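Local coordinates for protein putative 6-phosphogluconolactonase (Neisseria gonorrhoeae, PDB 3LHI) that probably hydrolyses 6-phosphogluconolactone to 6-phosphogluconate, the second step of the oxidative branch of the pentose phosphate pathway, at residues A[65-70]-A[100-105]; A[143-148]-A[168-173]; A[153-158]-A[178-183]; A[161-166]-A[174-179]. One frame throughout, in Å; residues are numbered along the deposited sequence. Where two conformers were deposited one is given.

Contacts 1 and 4 are buried and belong to one sheet, since strands 63-71 and 175-178 run side by side in it; contacts 2 and 3 are only partly buried and join the turns and short helices around it. The chemistry follows the place. Contact 4, a hairpin, rests on regular backbone pairing. Contact 1 begins with a backbone bond and ends in apolar packing, as its second segment leaves the sheet. Contact 2, between two turns, depends on a proline against a ring and on one water, and contact 3 on the capping of a helix start. Contacts 3 and 4 share M178 and T179, whereas D69 of contact 1 reaches S143 of contact 2.

Contact 1: A[65-70]-A[100-105]; sequences ITLADE and IPMVED
The carbonyl oxygen of I65 receives the backbone N of I100 at 2.9 Å in an almost straight bond (171°), extending the parallel pairing of strand 63-71 with the short strand 98-99 just as the second chain turns into a loop. T66 follows with a side-chain bond, its OG1 donating to I100 O at 2.8 Å. That hydroxyl stands opposite the backbone N about CA-CB (chi1 -163°), which carries it across to the loop, and the I100 side chain packs its CB against T66 CB. From here the contact is apolar. L67 lays its CB 3.9 Å from CG of the selenomethionine M102, deposited in two conformers, one of them described here, whose bent chain crosses the leucine at a slant. The methyl CE of M102 ends against the strand backbone, 3.6 Å from L67 O and also near D69 CA in this conformer; the D69 carboxylate is turned away to S143. At E70 the aliphatic part does the work: CB meets M102 CB at 3.9 Å, and CG touches V103 CG2 at 3.7 Å with the two side chains roughly perpendicular. Its carboxylate is engaged by T82 and the backbone N of N81. The contact thus illustrates a division of labour in a buried setting: two bonds fix where the loop departs, while methylenes and methyls seal the rest and the acidic groups find their partners in other segments.

Contact 2: A[143-148]-A[168-173]; sequences SIFPKA and PVTAPH. With EDO (1,2-ethanediol), chain B.
P168 sets its CB over the face of the F145 ring, 3.6 Å from the ring centroid and only 9° off the ring normal, a clear CH-pi contact. CG of the proline leans toward the CD2 and CE2 side, so the pyrrolidine slants across the aromatic face instead of standing over its middle alone. The F145 CG lies opposite its own carbonyl carbon (chi1 -78°), which turns the ring face to P168. A171 adds its CB at 4.1 Å from F145 CE1, arriving obliquely. Further out, K147 and V169 meet CB to CB at 4.1 Å, and V169 CG2 presses on K147 O at 3.4 Å. The lysine chain, extended as far as CE, crosses T170 at about a right angle, CD against CG2. The polar link is a single water, which accepts from K147 N at 2.9 Å and donates to P168 O. That carbonyl also takes T170 N at 2.9 Å, closing a classic gamma turn with V169 at its centre (phi 77°), while A148 N bonds to F145 O in a type I beta turn. The contact thus joins two tight turns. At the surface, ethanediol, probably from the crystallisation liquor, donates from O2 to T170 O at 2.8 Å. The pair lies beside the hairpin 163-166/175-178, whose R175 packs on both F145 and P168; F145 also stacks with H140, in the loop between strand 130-133 and helix 151-155.

Contact 3: A[153-158]-A[178-183]; sequences TAIDGS and MTLDAI
A154 and L180, with equally large buried surfaces here, meet through the backbone: L180 N donates to A154 O at 3.1 Å, 160° at the hydrogen, approaching somewhat out of the carbonyl plane. The same oxygen is gripped a second time, by a water that donates to it at 2.8 Å and accepts from D181 N at 3.0 Å. T179 CB packs on that oxygen too, at 3.5 Å. The L180 side chain, with CG opposite the backbone N (chi1 -178°), meets I155 at two points; its CB approaches I155 CA, and its CD2 comes within 4.2 Å of I155 CB. Beyond this pair, L217 of helix 215-219 touches both I155 and L180.

The arrangement is a worked case of helix N-capping shared between side chain, water and a neighbouring carbonyl. The first N-H groups of a helix have no carbonyl of the preceding turn to bind. In helix 180-184 three of them find other acceptors: L180 N takes A154 O, D181 N takes the water, and A182 N takes OG1 of T179, the N-cap residue, at 3.1 Å. I183 N then makes the first regular helical bond, to T179 O. The T179 hydroxyl in turn donates to V161 O.

G157, the next most covered residue, brings its CA to 3.8 Å from D181 CB. Its chain is shaped by an Asx turn at D156, whose OD1 accepts both S158 N and S158 OG from the same face of the carboxylate, the hydroxyl at 2.8 Å.

Contact 4: A[161-166]-A[174-179]; sequences VALVHT and ERISMT
H165 reaches past its strand to donate from NE2 to OE1 of E174 at 2.7 Å, a histidine-carboxylate bond at the closed end of the hairpin, beside its connecting loop. The glutamate oxygen lies close to the imidazole plane and is met on its anti side, with ring and carboxylate planes 73° apart. With CG opposite the backbone N (chi1 167°), the ring is carried toward E174; the bent E174 chain completes the approach, and OE1 accepts from T167 as well. Behind this clasp runs a regular antiparallel pairing. V164 with S177 and T166 with R175 are hydrogen-bonded pairs, with two reciprocal bonds each, all of 2.9 Å; L163 with M178 and H165 with I176 are non-hydrogen-bonded pairs, whose CA-H groups point at carbonyls of the neighbouring pairs, as L163 CA does at S177 O. L163 and I176 cross on their face, CD1 to CD1 at 3.9 Å in the conformer described. On the opposite face T166 OG1 lies 3.4 Å from R175 CB while donating to S143 O. The pairing runs on past the strand at its far end, where T179 N bonds to A162 O and the T179 OG1 bond meets V161 O in its carbonyl plane at 2.8 Å. Strand 175-178 pairs antiparallel with strand 63-71 on its other edge. Helix 114-124 covers L163 and I176, and helix 151-155 sits against V164, so the hairpin lies between helices on its two faces.

Contact 1: A[65-70]-A[100-105]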
loop_
_atom_site.group_PDB
_atom_site.type_symbol
_atom_site.label_atom_id
_atom_site.label_comp_id
_atom_site.label_asym_id
_atom_site.label_seq_id
_atom_site.Cartn_x
_atom_site.Cartn_y
_atom_site.Cartn_z
ATOM N N ILE A 65 9.479 -7.132 -0.662
ATOM C CA ILE A 65 8.736 -5.981 -0.164
ATOM C C ILE A 65 8.685 -4.936 -1.268
ATOM O O ILE A 65 9.673 -4.669 -1.950
ATOM C CB ILE A 65 9.377 -5.365 1.129
ATOM C CG1 ILE A 65 9.398 -6.415 2.227
ATOM C CG2 ILE A 65 8.542 -4.112 1.562
ATOM C CD1 ILE A 65 9.981 -5.959 3.547
ATOM N N THR A 66 7.515 -4.345 -1.427
ATOM C CA THR A 66 7.303 -3.306 -2.399
ATOM C C THR A 66 6.249 -2.335 -1.868
ATOM O O THR A 66 5.841 -2.383 -0.711
ATOM C CB THR A 66 6.854 -3.937 -3.730
ATOM O OG1 THR A 66 7.023 -2.980 -4.805
ATOM C CG2 THR A 66 5.400 -4.487 -3.722
ATOM N N LEU A 67 5.855 -1.421 -2.742
ATOM C CA LEU A 67 4.900 -0.374 -2.435
ATOM C C LEU A 67 3.562 -0.524 -3.097
ATOM O O LEU A 67 3.501 -0.980 -4.244
ATOM C CB LEU A 67 5.485 0.968 -2.902
ATOM C CG LEU A 67 6.784 1.389 -2.290
ATOM C CD1 LEU A 67 7.417 2.588 -3.006
ATOM C CD2 LEU A 67 6.564 1.691 -0.840
ATOM N N ALA A 68 2.524 -0.074 -2.427
ATOM C CA ALA A 68 1.182 0.006 -3.032
ATOM C C ALA A 68 1.124 1.162 -4.035
ATOM O O ALA A 68 0.297 1.132 -4.961
ATOM C CB ALA A 68 0.139 0.241 -1.948
ATOM N N ASP A 69 1.970 2.178 -3.839
ATOM C CA ASP A 69 1.983 3.362 -4.659
ATOM C C ASP A 69 3.265 4.120 -4.382
ATOM O O ASP A 69 3.862 3.964 -3.310
ATOM C CB ASP A 69 0.744 4.265 -4.489
ATOM C CG ASP A 69 0.662 4.919 -3.149
ATOM O OD1 ASP A 69 0.694 4.212 -2.139
ATOM O OD2 ASP A 69 0.509 6.159 -3.094
ATOM N N GLU A 70 3.686 4.931 -5.354
ATOM C CA GLU A 70 4.920 5.698 -5.218
ATOM C C GLU A 70 4.769 7.020 -5.907
ATOM O O GLU A 70 4.064 7.168 -6.910
ATOM C CB GLU A 70 6.104 4.900 -5.741
ATOM C CG GLU A 70 7.474 5.566 -5.731
ATOM C CD GLU A 70 7.989 6.031 -4.373
ATOM O OE1 GLU A 70 7.309 6.833 -3.730
ATOM O OE2 GLU A 70 9.071 5.597 -3.984
ATOM N N ILE A 100 11.480 -4.855 -4.160
ATOM C CA ILE A 100 10.941 -4.869 -5.521
ATOM C C ILE A 100 10.617 -3.400 -5.879
ATOM O O ILE A 100 9.735 -2.776 -5.304
ATOM C CB ILE A 100 9.662 -5.748 -5.615
ATOM C CG1 ILE A 100 9.925 -7.193 -5.147
ATOM C CG2 ILE A 100 9.106 -5.680 -7.059
ATOM C CD1 ILE A 100 8.653 -7.982 -4.871
ATOM N N PRO A 101 11.416 -2.797 -6.777
ATOM C CA PRO A 101 11.348 -1.350 -6.981
ATOM C C PRO A 101 10.162 -0.884 -7.770
ATOM O O PRO A 101 9.647 -1.614 -8.661
ATOM C CB PRO A 101 12.626 -1.052 -7.725
ATOM C CG PRO A 101 12.825 -2.285 -8.559
ATOM C CD PRO A 101 12.486 -3.419 -7.606
HETATM N N MSE A 102 9.774 0.353 -7.490
HETATM C CA MSE A 102 8.756 1.082 -8.215
HETATM C C MSE A 102 9.342 2.231 -9.074
HETATM O O MSE A 102 8.834 2.538 -10.147
HETATM C CB MSE A 102 7.731 1.630 -7.221
HETATM C CG MSE A 102 6.823 0.587 -6.554
HETATM SE SE MSE A 102 5.385 0.019 -7.755
HETATM C CE MSE A 102 3.944 1.213 -7.065
ATOM N N VAL A 103 10.384 2.874 -8.548
ATOM C CA VAL A 103 11.199 3.915 -9.210
ATOM C C VAL A 103 12.642 3.449 -9.124
ATOM O O VAL A 103 13.116 2.960 -8.070
ATOM C CB VAL A 103 11.024 5.306 -8.496
ATOM C CG1 VAL A 103 11.987 6.350 -9.047
ATOM C CG2 VAL A 103 9.608 5.808 -8.722
ATOM N N GLU A 104 13.378 3.602 -10.235
ATOM C CA GLU A 104 14.764 3.170 -10.316
ATOM C C GLU A 104 15.681 4.089 -9.524
ATOM O O GLU A 104 15.607 5.310 -9.688
ATOM C CB GLU A 104 15.171 3.153 -11.807
ATOM C CG GLU A 104 16.469 2.437 -12.073
ATOM C CD GLU A 104 16.767 2.228 -13.551
ATOM O OE1 GLU A 104 15.990 2.724 -14.391
ATOM O OE2 GLU A 104 17.784 1.551 -13.808
ATOM N N ASP A 105 16.558 3.507 -8.716
ATOM C CA ASP A 105 17.581 4.273 -8.001
ATOM C C ASP A 105 18.538 4.955 -8.982
ATOM O O ASP A 105 18.851 4.392 -10.040
ATOM C CB ASP A 105 18.405 3.371 -7.084
ATOM C CG ASP A 105 17.633 2.825 -5.904
ATOM O OD1 ASP A 105 16.706 3.529 -5.415
ATOM O OD2 ASP A 105 18.010 1.720 -5.466
#

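Contact 2: A[143-148]-A[168-173]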
loop_
_atom_site.group_PDB
_atom_site.type_symbol
_atom_site.label_atom_id
_atom_site.label_comp_id
_atom_site.label_asym_id
_atom_site.label_seq_id
_atom_site.Cartn_x
_atom_site.Cartn_y
_atom_site.Cartn_z
ATOM N N SER A 143 -2.548 5.303 -4.750
ATOM C CA SER A 143 -2.628 6.602 -5.378
ATOM C C SER A 143 -3.801 6.579 -6.368
ATOM O O SER A 143 -3.741 7.228 -7.427
ATOM C CB SER A 143 -1.309 7.046 -6.004
ATOM O OG SER A 143 -0.414 7.611 -5.037
ATOM N N ILE A 144 -4.910 5.959 -5.964
ATOM C CA ILE A 144 -6.156 6.031 -6.721
ATOM C C ILE A 144 -6.953 7.220 -6.159
ATOM O O ILE A 144 -7.702 7.112 -5.206
ATOM C CB ILE A 144 -6.947 4.735 -6.642
ATOM C CG1 ILE A 144 -6.075 3.571 -7.080
ATOM C CG2 ILE A 144 -8.216 4.868 -7.496
ATOM C CD1 ILE A 144 -6.740 2.163 -6.857
ATOM N N PHE A 145 -6.656 8.372 -6.721
ATOM C CA PHE A 145 -7.223 9.633 -6.295
ATOM C C PHE A 145 -8.521 9.948 -7.086
ATOM O O PHE A 145 -8.569 9.708 -8.291
ATOM C CB PHE A 145 -6.234 10.765 -6.545
ATOM C CG PHE A 145 -5.123 10.860 -5.518
ATOM C CD1 PHE A 145 -5.296 11.632 -4.407
ATOM C CD2 PHE A 145 -3.909 10.183 -5.693
ATOM C CE1 PHE A 145 -4.262 11.728 -3.452
ATOM C CE2 PHE A 145 -2.906 10.255 -4.759
ATOM C CZ PHE A 145 -3.080 11.041 -3.624
ATOM N N PRO A 146 -9.550 10.461 -6.405
ATOM C CA PRO A 146 -10.857 10.613 -7.073
ATOM C C PRO A 146 -10.891 11.581 -8.248
ATOM O O PRO A 146 -11.726 11.409 -9.146
ATOM C CB PRO A 146 -11.760 11.062 -5.944
ATOM C CG PRO A 146 -10.827 11.734 -4.956
ATOM C CD PRO A 146 -9.589 10.921 -5.006
ATOM N N LYS A 147 -10.022 12.580 -8.289
ATOM C CA LYS A 147 -9.975 13.524 -9.415
ATOM C C LYS A 147 -8.922 13.187 -10.456
ATOM O O LYS A 147 -8.750 13.895 -11.437
ATOM C CB LYS A 147 -9.754 14.970 -8.902
ATOM C CG LYS A 147 -10.852 15.417 -7.955
ATOM C CD LYS A 147 -10.755 16.874 -7.644
ATOM C CE LYS A 147 -11.924 17.328 -6.720
ATOM N NZ LYS A 147 -12.735 16.218 -6.018
ATOM N N ALA A 148 -8.196 12.068 -10.291
ATOM C CA ALA A 148 -7.205 11.713 -11.277
ATOM C C ALA A 148 -7.851 11.542 -12.659
ATOM O O ALA A 148 -8.794 10.765 -12.764
ATOM C CB ALA A 148 -6.497 10.374 -10.871
ATOM N N PRO A 168 -2.636 13.156 -9.069
ATOM C CA PRO A 168 -3.574 13.287 -7.985
ATOM C C PRO A 168 -4.530 14.485 -8.083
ATOM O O PRO A 168 -5.620 14.412 -7.523
ATOM C CB PRO A 168 -2.663 13.429 -6.764
ATOM C CG PRO A 168 -1.443 12.688 -7.121
ATOM C CD PRO A 168 -1.236 13.014 -8.581
ATOM N N VAL A 169 -4.017 15.563 -8.678
ATOM C CA VAL A 169 -4.701 16.854 -8.867
ATOM C C VAL A 169 -4.706 17.642 -7.573
ATOM O O VAL A 169 -4.355 18.841 -7.569
ATOM C CB VAL A 169 -6.133 16.708 -9.465
ATOM C CG1 VAL A 169 -6.771 18.137 -9.686
ATOM C CG2 VAL A 169 -6.068 15.969 -10.804
ATOM N N THR A 170 -5.105 17.013 -6.476
ATOM C CA THR A 170 -5.217 17.652 -5.182
ATOM C C THR A 170 -3.995 17.478 -4.259
ATOM O O THR A 170 -4.015 17.919 -3.138
ATOM C CB THR A 170 -6.450 17.152 -4.429
ATOM O OG1 THR A 170 -6.325 15.727 -4.277
ATOM C CG2 THR A 170 -7.801 17.461 -5.173
ATOM N N ALA A 171 -2.999 16.766 -4.739
ATOM C CA ALA A 171 -1.755 16.450 -3.988
ATOM C C ALA A 171 -0.627 16.449 -4.995
ATOM O O ALA A 171 -0.842 16.250 -6.197
ATOM C CB ALA A 171 -1.899 15.086 -3.262
ATOM N N PRO A 172 0.626 16.634 -4.539
ATOM C CA PRO A 172 1.725 16.752 -5.467
ATOM C C PRO A 172 2.266 15.430 -5.997
ATOM O O PRO A 172 2.141 14.404 -5.332
ATOM C CB PRO A 172 2.800 17.469 -4.646
ATOM C CG PRO A 172 2.542 17.046 -3.297
ATOM C CD PRO A 172 1.037 16.994 -3.161
ATOM N N HIS A 173 2.946 15.539 -7.119
ATOM C CA HIS A 173 3.746 14.536 -7.768
ATOM C C HIS A 173 2.880 13.548 -8.567
ATOM O O HIS A 173 1.890 13.041 -8.091
ATOM C CB HIS A 173 4.636 13.741 -6.808
ATOM C CG HIS A 173 5.472 14.585 -5.905
ATOM N ND1 HIS A 173 6.376 15.520 -6.401
ATOM C CD2 HIS A 173 5.545 14.649 -4.547
ATOM C CE1 HIS A 173 6.984 16.093 -5.359
ATOM N NE2 HIS A 173 6.482 15.607 -4.232
HETATM C C1 EDO B . -5.024 21.660 -5.100
HETATM O O1 EDO B . -3.872 21.877 -5.927
HETATM C C2 EDO B . -4.491 21.159 -3.776
HETATM O O2 EDO B . -5.443 20.365 -3.048
HETATM O O HOH W 1 -8.100 13.581 -6.375
#

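Contact 3: A[153-158]-A[178-183]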
loop_
_atom_site.group_PDB
_atom_site.type_symbol
_atom_site.label_atom_id
_atom_site.label_comp_id
_atom_site.label_asym_id
_atom_site.label_seq_id
_atom_site.Cartn_x
_atom_site.Cartn_y
_atom_site.Cartn_z
ATOM N N THR A 153 -8.927 4.251 -16.007
ATOM C CA THR A 153 -7.876 3.235 -16.241
ATOM C C THR A 153 -7.567 2.470 -14.949
ATOM O O THR A 153 -7.449 1.248 -14.980
ATOM C CB THR A 153 -6.609 3.853 -16.842
ATOM O OG1 THR A 153 -6.933 4.475 -18.107
ATOM C CG2 THR A 153 -5.479 2.823 -17.045
ATOM N N ALA A 154 -7.500 3.156 -13.836
ATOM C CA ALA A 154 -7.150 2.532 -12.563
ATOM C C ALA A 154 -8.157 1.517 -12.129
ATOM O O ALA A 154 -7.808 0.562 -11.436
ATOM C CB ALA A 154 -6.944 3.620 -11.469
ATOM N N ILE A 155 -9.425 1.711 -12.505
ATOM C CA ILE A 155 -10.505 0.796 -12.124
ATOM C C ILE A 155 -10.900 -0.224 -13.199
ATOM O O ILE A 155 -11.768 -1.035 -12.940
ATOM C CB ILE A 155 -11.740 1.541 -11.591
ATOM C CG1 ILE A 155 -12.482 2.278 -12.715
ATOM C CG2 ILE A 155 -11.377 2.468 -10.400
ATOM C CD1 ILE A 155 -13.892 2.816 -12.307
ATOM N N ASP A 156 -10.214 -0.183 -14.347
ATOM C CA ASP A 156 -10.473 -1.103 -15.450
ATOM C C ASP A 156 -9.586 -2.356 -15.309
ATOM O O ASP A 156 -8.458 -2.373 -15.806
ATOM C CB ASP A 156 -10.162 -0.455 -16.798
ATOM C CG ASP A 156 -10.537 -1.373 -17.979
ATOM O OD1 ASP A 156 -11.100 -2.476 -17.718
ATOM O OD2 ASP A 156 -10.230 -0.974 -19.126
ATOM N N GLY A 157 -10.148 -3.394 -14.726
ATOM C CA GLY A 157 -9.397 -4.640 -14.507
ATOM C C GLY A 157 -9.464 -5.666 -15.611
ATOM O O GLY A 157 -8.950 -6.744 -15.448
ATOM N N SER A 158 -10.005 -5.288 -16.760
ATOM C CA SER A 158 -10.269 -6.227 -17.842
ATOM C C SER A 158 -9.027 -6.983 -18.311
ATOM O O SER A 158 -9.153 -8.177 -18.627
ATOM C CB SER A 158 -10.910 -5.476 -19.037
ATOM O OG SER A 158 -10.079 -4.425 -19.519
HETATM N N MSE A 178 -0.787 0.759 -7.600
HETATM C CA MSE A 178 -1.555 -0.458 -7.841
HETATM C C MSE A 178 -2.964 -0.063 -8.314
HETATM O O MSE A 178 -3.586 0.915 -7.866
HETATM C CB MSE A 178 -1.651 -1.262 -6.558
HETATM C CG MSE A 178 -0.392 -2.038 -6.197
HETATM SE SE MSE A 178 -0.478 -3.043 -4.571
HETATM C CE MSE A 178 -1.586 -4.473 -5.160
ATOM N N THR A 179 -3.497 -0.886 -9.178
ATOM C CA THR A 179 -4.842 -0.755 -9.671
ATOM C C THR A 179 -5.863 -1.380 -8.749
ATOM O O THR A 179 -5.503 -2.176 -7.832
ATOM C CB THR A 179 -4.960 -1.379 -11.061
ATOM O OG1 THR A 179 -4.657 -2.783 -10.895
ATOM C CG2 THR A 179 -4.071 -0.718 -12.100
ATOM N N LEU A 180 -7.136 -1.085 -8.923
ATOM C CA LEU A 180 -8.176 -1.756 -8.179
ATOM C C LEU A 180 -8.100 -3.284 -8.327
ATOM O O LEU A 180 -8.242 -4.017 -7.341
ATOM C CB LEU A 180 -9.542 -1.222 -8.577
ATOM C CG LEU A 180 -10.721 -1.802 -7.834
ATOM C CD1 LEU A 180 -10.665 -1.645 -6.324
ATOM C CD2 LEU A 180 -12.007 -1.200 -8.417
ATOM N N ASP A 181 -7.858 -3.735 -9.559
ATOM C CA ASP A 181 -7.737 -5.190 -9.816
ATOM C C ASP A 181 -6.621 -5.792 -9.010
ATOM O O ASP A 181 -6.773 -6.890 -8.443
ATOM C CB ASP A 181 -7.534 -5.428 -11.320
ATOM C CG ASP A 181 -7.362 -6.878 -11.668
ATOM O OD1 ASP A 181 -6.208 -7.347 -11.690
ATOM O OD2 ASP A 181 -8.385 -7.496 -11.954
ATOM N N ALA A 182 -5.475 -5.154 -8.992
ATOM C CA ALA A 182 -4.321 -5.660 -8.269
ATOM C C ALA A 182 -4.625 -5.753 -6.775
ATOM O O ALA A 182 -4.257 -6.748 -6.131
ATOM C CB ALA A 182 -3.052 -4.782 -8.521
ATOM N N ILE A 183 -5.270 -4.735 -6.228
ATOM C CA ILE A 183 -5.641 -4.747 -4.818
ATOM C C ILE A 183 -6.597 -5.848 -4.515
ATOM O O ILE A 183 -6.405 -6.622 -3.561
ATOM C CB ILE A 183 -6.247 -3.352 -4.405
ATOM C CG1 ILE A 183 -5.183 -2.284 -4.537
ATOM C CG2 ILE A 183 -6.911 -3.404 -3.027
ATOM C CD1 ILE A 183 -5.735 -0.807 -4.393
HETATM O O HOH W 2 -8.207 -2.173 -12.058
#

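Contact 4: A[161-166]-A[174-179]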
loop_
_atom_site.group_PDB
_atom_site.type_symbol
_atom_site.label_atom_id
_atom_site.label_comp_id
_atom_site.label_asym_id
_atom_site.label_seq_id
_atom_site.Cartn_x
_atom_site.Cartn_y
_atom_site.Cartn_z
ATOM N N VAL A 161 -4.101 -5.454 -15.590
ATOM C CA VAL A 161 -2.906 -4.623 -15.506
ATOM C C VAL A 161 -2.734 -4.136 -14.057
ATOM O O VAL A 161 -3.695 -3.732 -13.369
ATOM C CB VAL A 161 -2.929 -3.442 -16.506
ATOM C CG1 VAL A 161 -1.792 -2.422 -16.221
ATOM C CG2 VAL A 161 -2.923 -4.017 -17.929
ATOM N N ALA A 162 -1.540 -4.295 -13.524
ATOM C CA ALA A 162 -1.341 -4.160 -12.092
ATOM C C ALA A 162 -1.044 -2.729 -11.624
ATOM O O ALA A 162 -1.294 -2.433 -10.451
ATOM C CB ALA A 162 -0.210 -5.067 -11.640
ATOM N N LEU A 163 -0.404 -1.928 -12.478
ATOM C CA LEU A 163 0.098 -0.619 -12.062
ATOM C C LEU A 163 -0.354 0.411 -13.083
ATOM O O LEU A 163 -0.460 0.108 -14.295
ATOM C CB LEU A 163 1.630 -0.591 -11.968
ATOM C CG LEU A 163 2.243 -1.553 -10.970
ATOM C CD1 LEU A 163 3.798 -1.550 -11.039
ATOM C CD2 LEU A 163 1.790 -1.282 -9.527
ATOM N N VAL A 164 -0.600 1.617 -12.606
ATOM C CA VAL A 164 -1.172 2.716 -13.400
ATOM C C VAL A 164 -0.505 4.053 -12.966
ATOM O O VAL A 164 -0.297 4.285 -11.778
ATOM C CB VAL A 164 -2.717 2.803 -13.201
ATOM C CG1 VAL A 164 -3.061 2.974 -11.714
ATOM C CG2 VAL A 164 -3.332 3.928 -14.065
ATOM N N HIS A 165 -0.201 4.912 -13.939
ATOM C CA HIS A 165 0.201 6.303 -13.674
ATOM C C HIS A 165 -1.026 7.111 -13.338
ATOM O O HIS A 165 -1.980 7.152 -14.106
ATOM C CB HIS A 165 0.886 6.856 -14.918
ATOM C CG HIS A 165 1.073 8.338 -14.918
ATOM N ND1 HIS A 165 0.959 9.086 -16.081
ATOM C CD2 HIS A 165 1.267 9.217 -13.906
ATOM C CE1 HIS A 165 1.170 10.358 -15.760
ATOM N NE2 HIS A 165 1.319 10.462 -14.451
ATOM N N THR A 166 -1.007 7.804 -12.215
ATOM C CA THR A 166 -2.084 8.693 -11.836
ATOM C C THR A 166 -1.532 10.093 -11.510
ATOM O O THR A 166 -0.377 10.273 -11.109
ATOM C CB THR A 166 -2.942 8.212 -10.685
ATOM O OG1 THR A 166 -2.130 8.208 -9.507
ATOM C CG2 THR A 166 -3.499 6.806 -10.919
ATOM N N GLU A 174 3.317 13.267 -9.770
ATOM C CA GLU A 174 2.775 12.143 -10.531
ATOM C C GLU A 174 3.044 10.897 -9.720
ATOM O O GLU A 174 4.040 10.818 -8.990
ATOM C CB GLU A 174 3.430 12.054 -11.911
ATOM C CG GLU A 174 3.311 13.297 -12.747
ATOM C CD GLU A 174 1.885 13.732 -12.948
ATOM O OE1 GLU A 174 1.016 12.866 -13.212
ATOM O OE2 GLU A 174 1.584 14.967 -12.872
ATOM N N ARG A 175 2.165 9.910 -9.864
ATOM C CA ARG A 175 2.227 8.695 -9.078
ATOM C C ARG A 175 2.202 7.451 -9.938
ATOM O O ARG A 175 1.626 7.450 -11.064
ATOM C CB ARG A 175 0.993 8.604 -8.164
ATOM C CG ARG A 175 0.686 9.840 -7.342
ATOM C CD ARG A 175 1.810 10.192 -6.405
ATOM N NE ARG A 175 1.529 11.383 -5.581
ATOM C CZ ARG A 175 0.930 11.360 -4.412
ATOM N NH1 ARG A 175 0.553 10.205 -3.840
ATOM N NH2 ARG A 175 0.771 12.505 -3.750
ATOM N N ILE A 176 2.692 6.374 -9.357
ATOM C CA ILE A 176 2.468 5.047 -9.878
ATOM C C ILE A 176 1.732 4.294 -8.774
ATOM O O ILE A 176 2.205 4.271 -7.634
ATOM C CB ILE A 176 3.777 4.366 -10.383
ATOM C CG1 ILE A 176 3.490 2.944 -10.868
ATOM C CG2 ILE A 176 4.912 4.411 -9.341
ATOM C CD1 ILE A 176 4.731 2.255 -11.385
ATOM N N SER A 177 0.581 3.687 -9.119
ATOM C CA SER A 177 -0.320 3.030 -8.166
ATOM C C SER A 177 -0.651 1.635 -8.593
ATOM O O SER A 177 -0.852 1.339 -9.777
ATOM C CB SER A 177 -1.611 3.771 -8.045
ATOM O OG SER A 177 -2.429 3.340 -6.987
HETATM N N MSE A 178 -0.787 0.759 -7.600
HETATM C CA MSE A 178 -1.555 -0.458 -7.841
HETATM C C MSE A 178 -2.964 -0.063 -8.314
HETATM O O MSE A 178 -3.586 0.915 -7.866
HETATM C CB MSE A 178 -1.651 -1.262 -6.558
HETATM C CG MSE A 178 -0.392 -2.038 -6.197
HETATM SE SE MSE A 178 -0.478 -3.043 -4.571
HETATM C CE MSE A 178 -1.586 -4.473 -5.160
ATOM N N THR A 179 -3.497 -0.886 -9.178
ATOM C CA THR A 179 -4.842 -0.755 -9.671
ATOM C C THR A 179 -5.863 -1.380 -8.749
ATOM O O THR A 179 -5.503 -2.176 -7.832
ATOM C CB THR A 179 -4.960 -1.379 -11.061
ATOM O OG1 THR A 179 -4.657 -2.783 -10.895
ATOM C CG2 THR A 179 -4.071 -0.718 -12.100
#